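Hypothetical protein TTHA0303 (Thermus thermophilus, PDB 2YQY) is of unknown function but adopts the four-helix bundle of the DinB superfamily and carries an exposed histidine triad, consistent with a metal-binding role as in relatives. Local coordinates at residues A[19-22]-A[23-27]; A[43-47]-A[48-52]. All coordinates share one frame; numbering follows the deposited sequence.

Contact 1: A[19-22]-A[23-27]; sequences ASRK and ALLAL
Arg21 meets Leu25, one turn further along helix 10-30, through both backbone and side chain. Four successive i to i+4 hydrogen bonds join 19-22 to 23-27: the amides of Ala23, Leu24, Leu25 and Ala26 donate to the carbonyl oxygens of Ala19, Ser20, Arg21 and Lys22. The shortest runs from Leu24 N to Ser20 O at 2.8 Å, and the straightest from Leu25 N to Arg21 O, with 170° at the hydrogen.

Apolar contact involves the aliphatic part of Arg21. Its CD lies 3.7 Å from Leu25 CG, the two side chains passing at a slant, and Leu25 CG also sits 3.3 Å from Arg21 O. Leu24 runs alongside Arg21, pointing the same way, its CD2 4.2 Å from Arg21 NE and obliquely placed against the guanidinium. With CG trans to the backbone N (chi1 179°) and bends at chi2 and chi3, the arginine chain folds forward along the helix, which brings its CD to Leu25.

The polar ends look elsewhere. Arg21 NE makes a salt bridge to Glu156 of helix 153-165, and Ser20 OG hydrogen-bonds to the other carboxylate oxygen of the same glutamate. Arg21 thus rests its CD on Leu25 and its NE beside Leu24, while that NE pairs with Glu156, an arrangement likely to hold the carboxylate in place.

Contact 2: A[43-47]-A[48-52]; sequences GAWTP and LMVAE
A capping box opens helix 47-71, with Thr46 at the N-cap and Met49 three residues on. Met49 N donates to Thr46 OG1 at 3.2 Å, so the threonine hydroxyl oxygen takes up an amide of the first turn, which has no preceding carbonyl of the helix to bond to. The rotamer matters here: chi1 of 70° tucks OG1 in between the two backbone branches, facing that amide. In the reverse direction Thr46 N points at Met49 SD, 3.6 Å away, a weak hydrogen bond though a nearly straight one at 167°. The methionine chain reaches straight past the threonine and lays its CE 3.6 Å from Thr46 CG2. The helical pattern then takes over, Val50 N donating to Thr46 O and Ala51 N to Pro47 O.

Trp45, just before the cap, leans its indole forward over the first turn. Val50 CG2 sits over one face of the five-membered ring in a CH-pi contact, 3.5 Å from its centroid, and comes within 3.3 Å of Trp45 CE2. Met49 and Trp45 run antiparallel past each other, Met49 SD 3.8 Å from Trp45 CB. Replacing Trp45 with an alanine would probably leave Val50 CG2 without its aromatic cover and His53, whose ring also meets the indole, without that neighbour. Pro47 and Val50 both touch Leu163 of helix 153-165. A capping box with proline at the first helical position is a recognised helix start, here with a weak return bond to sulfur, leading a loop into one of the bundle's long helices.

In the fold
From the N terminus the chain first runs along helix 10-30, where contact 1 is a local contact within one continuous helix and closes no loop. It then passes short helix 33-36 and a loop before contact 2, also local, joins the loop's end to the first turn of helix 47-71, closing no long loop either. The contacts lie in series, neither nested nor crossed, with centres about 16 Å apart and nearest atoms about 5 Å apart, without touching. Leu163 of helix 153-165 touches Leu24 from the first contact and Val50 from the second, while helix 106-126 packs on Leu25 and on Leu48. Helices 10-30 and 47-71 thus share both later helices as neighbours.

Contact 1: A[19-22]-A[23-27]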
loop_
_atom_site.group_PDB
_atom_site.type_symbol
_atom_site.label_atom_id
_atom_site.label_comp_id
_atom_site.label_asym_id
_atom_site.label_seq_id
_atom_site.Cartn_x
_atom_site.Cartn_y
_atom_site.Cartn_z
ATOM N N ALA A 19 -5.173 -8.462 5.327
ATOM C CA ALA A 19 -6.609 -8.505 5.061
ATOM C C ALA A 19 -7.051 -7.558 3.945
ATOM O O ALA A 19 -7.838 -7.948 3.075
ATOM C CB ALA A 19 -7.419 -8.211 6.375
ATOM N N SER A 20 -6.588 -6.309 3.972
ATOM C CA SER A 20 -7.020 -5.324 2.993
ATOM C C SER A 20 -6.484 -5.709 1.598
ATOM O O SER A 20 -7.126 -5.442 0.590
ATOM C CB SER A 20 -6.635 -3.881 3.417
ATOM O OG SER A 20 -5.227 -3.735 3.653
ATOM N N ARG A 21 -5.315 -6.345 1.549
ATOM C CA ARG A 21 -4.765 -6.825 0.298
ATOM C C ARG A 21 -5.586 -7.960 -0.315
ATOM O O ARG A 21 -5.855 -7.949 -1.529
ATOM C CB ARG A 21 -3.274 -7.184 0.424
ATOM C CG ARG A 21 -2.634 -7.727 -0.875
ATOM C CD ARG A 21 -2.809 -6.746 -2.075
ATOM N NE ARG A 21 -2.283 -5.406 -1.793
ATOM C CZ ARG A 21 -1.098 -4.980 -2.208
ATOM N NH1 ARG A 21 -0.317 -5.793 -2.931
ATOM N NH2 ARG A 21 -0.691 -3.742 -1.914
ATOM N N LYS A 22 -6.005 -8.926 0.492
ATOM C CA LYS A 22 -6.934 -9.943 -0.008
ATOM C C LYS A 22 -8.207 -9.284 -0.600
ATOM O O LYS A 22 -8.658 -9.644 -1.679
ATOM C CB LYS A 22 -7.283 -10.942 1.103
ATOM C CG LYS A 22 -6.058 -11.658 1.653
ATOM C CD LYS A 22 -6.351 -12.510 2.875
ATOM C CE LYS A 22 -5.093 -13.213 3.374
ATOM N NZ LYS A 22 -5.265 -13.665 4.780
ATOM N N ALA A 23 -8.764 -8.313 0.129
ATOM C CA ALA A 23 -9.981 -7.604 -0.269
ATOM C C ALA A 23 -9.743 -6.854 -1.597
ATOM O O ALA A 23 -10.546 -6.932 -2.522
ATOM C CB ALA A 23 -10.430 -6.657 0.855
ATOM N N LEU A 24 -8.622 -6.143 -1.690
ATOM C CA LEU A 24 -8.278 -5.412 -2.908
ATOM C C LEU A 24 -8.100 -6.338 -4.110
ATOM O O LEU A 24 -8.621 -6.059 -5.189
ATOM C CB LEU A 24 -6.986 -4.565 -2.706
ATOM C CG LEU A 24 -6.495 -3.849 -3.986
ATOM C CD1 LEU A 24 -7.551 -2.870 -4.489
ATOM C CD2 LEU A 24 -5.179 -3.091 -3.737
ATOM N N LEU A 25 -7.307 -7.396 -3.948
ATOM C CA LEU A 25 -7.035 -8.286 -5.082
ATOM C C LEU A 25 -8.315 -8.922 -5.607
ATOM O O LEU A 25 -8.479 -9.040 -6.829
ATOM C CB LEU A 25 -6.017 -9.365 -4.732
ATOM C CG LEU A 25 -4.605 -8.897 -4.418
ATOM C CD1 LEU A 25 -3.751 -10.121 -4.112
ATOM C CD2 LEU A 25 -4.015 -8.092 -5.570
ATOM N N ALA A 26 -9.222 -9.297 -4.691
ATOM C CA ALA A 26 -10.506 -9.941 -5.066
ATOM C C ALA A 26 -11.439 -8.958 -5.815
ATOM O O ALA A 26 -12.043 -9.302 -6.839
ATOM C CB ALA A 26 -11.198 -10.519 -3.817
ATOM N N LEU A 27 -11.543 -7.741 -5.289
ATOM C CA LEU A 27 -12.248 -6.650 -5.953
ATOM C C LEU A 27 -11.749 -6.439 -7.386
ATOM O O LEU A 27 -12.565 -6.384 -8.335
ATOM C CB LEU A 27 -12.136 -5.356 -5.130
ATOM C CG LEU A 27 -12.795 -4.116 -5.725
ATOM C CD1 LEU A 27 -13.169 -3.057 -4.644
ATOM C CD2 LEU A 27 -11.908 -3.494 -6.822
#

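Contact 2: A[43-47]-A[48-52]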
loop_
_atom_site.group_PDB
_atom_site.type_symbol
_atom_site.label_atom_id
_atom_site.label_comp_id
_atom_site.label_asym_id
_atom_site.label_seq_id
_atom_site.Cartn_x
_atom_site.Cartn_y
_atom_site.Cartn_z
ATOM N N GLY A 43 -13.206 13.697 -14.442
ATOM C CA GLY A 43 -11.818 14.121 -14.244
ATOM C C GLY A 43 -11.027 13.190 -13.332
ATOM O O GLY A 43 -9.848 13.404 -13.106
ATOM N N ALA A 44 -11.659 12.141 -12.820
ATOM C CA ALA A 44 -10.981 11.281 -11.839
ATOM C C ALA A 44 -10.112 10.185 -12.475
ATOM O O ALA A 44 -10.314 9.776 -13.608
ATOM C CB ALA A 44 -11.999 10.687 -10.818
ATOM N N TRP A 45 -9.157 9.692 -11.703
ATOM C CA TRP A 45 -8.385 8.529 -12.109
ATOM C C TRP A 45 -9.261 7.257 -12.100
ATOM O O TRP A 45 -10.394 7.275 -11.597
ATOM C CB TRP A 45 -7.166 8.406 -11.182
ATOM C CG TRP A 45 -7.424 8.210 -9.728
ATOM C CD1 TRP A 45 -8.628 8.247 -9.056
ATOM C CD2 TRP A 45 -6.424 7.957 -8.740
ATOM N NE1 TRP A 45 -8.424 8.003 -7.716
ATOM C CE2 TRP A 45 -7.082 7.827 -7.495
ATOM C CE3 TRP A 45 -5.027 7.830 -8.789
ATOM C CZ2 TRP A 45 -6.385 7.562 -6.292
ATOM C CZ3 TRP A 45 -4.327 7.546 -7.587
ATOM C CH2 TRP A 45 -5.017 7.416 -6.366
ATOM N N THR A 46 -8.724 6.153 -12.634
ATOM C CA THR A 46 -9.455 4.873 -12.715
ATOM C C THR A 46 -9.081 3.938 -11.560
ATOM O O THR A 46 -8.117 4.204 -10.878
ATOM C CB THR A 46 -9.124 4.146 -14.004
ATOM O OG1 THR A 46 -7.768 3.704 -13.907
ATOM C CG2 THR A 46 -9.342 5.079 -15.258
ATOM N N PRO A 47 -9.880 2.860 -11.309
ATOM C CA PRO A 47 -9.513 1.842 -10.312
ATOM C C PRO A 47 -8.125 1.243 -10.507
ATOM O O PRO A 47 -7.427 0.990 -9.539
ATOM C CB PRO A 47 -10.573 0.769 -10.499
ATOM C CG PRO A 47 -11.775 1.527 -10.965
ATOM C CD PRO A 47 -11.218 2.596 -11.880
ATOM N N LEU A 48 -7.721 1.011 -11.753
ATOM C CA LEU A 48 -6.366 0.521 -12.011
ATOM C C LEU A 48 -5.234 1.512 -11.637
ATOM O O LEU A 48 -4.155 1.105 -11.248
ATOM C CB LEU A 48 -6.244 0.080 -13.478
ATOM C CG LEU A 48 -7.019 -1.192 -13.822
ATOM C CD1 LEU A 48 -7.103 -1.366 -15.357
ATOM C CD2 LEU A 48 -6.400 -2.438 -13.141
ATOM N N MET A 49 -5.483 2.801 -11.800
ATOM C CA MET A 49 -4.546 3.844 -11.350
ATOM C C MET A 49 -4.519 3.879 -9.833
ATOM O O MET A 49 -3.459 4.025 -9.241
ATOM C CB MET A 49 -4.961 5.199 -11.901
ATOM C CG MET A 49 -4.814 5.322 -13.409
ATOM S SD MET A 49 -5.531 6.779 -14.220
ATOM C CE MET A 49 -5.865 5.974 -15.756
ATOM N N VAL A 50 -5.686 3.716 -9.198
ATOM C CA VAL A 50 -5.711 3.673 -7.751
ATOM C C VAL A 50 -4.800 2.522 -7.287
ATOM O O VAL A 50 -3.967 2.710 -6.419
ATOM C CB VAL A 50 -7.152 3.468 -7.196
ATOM C CG1 VAL A 50 -7.121 3.242 -5.695
ATOM C CG2 VAL A 50 -8.044 4.669 -7.554
ATOM N N ALA A 51 -4.986 1.335 -7.861
ATOM C CA ALA A 51 -4.212 0.141 -7.469
ATOM C C ALA A 51 -2.699 0.330 -7.686
ATOM O O ALA A 51 -1.902 -0.043 -6.845
ATOM C CB ALA A 51 -4.722 -1.095 -8.223
ATOM N N GLU A 52 -2.314 0.901 -8.828
ATOM C CA GLU A 52 -0.906 1.217 -9.101
ATOM C C GLU A 52 -0.367 2.182 -8.039
ATOM O O GLU A 52 0.748 1.985 -7.535
ATOM C CB GLU A 52 -0.735 1.781 -10.534
ATOM C CG GLU A 52 0.575 2.479 -10.732
ATOM C CD GLU A 52 0.657 3.353 -11.969
ATOM O OE1 GLU A 52 -0.388 3.776 -12.533
ATOM O OE2 GLU A 52 1.810 3.628 -12.382
#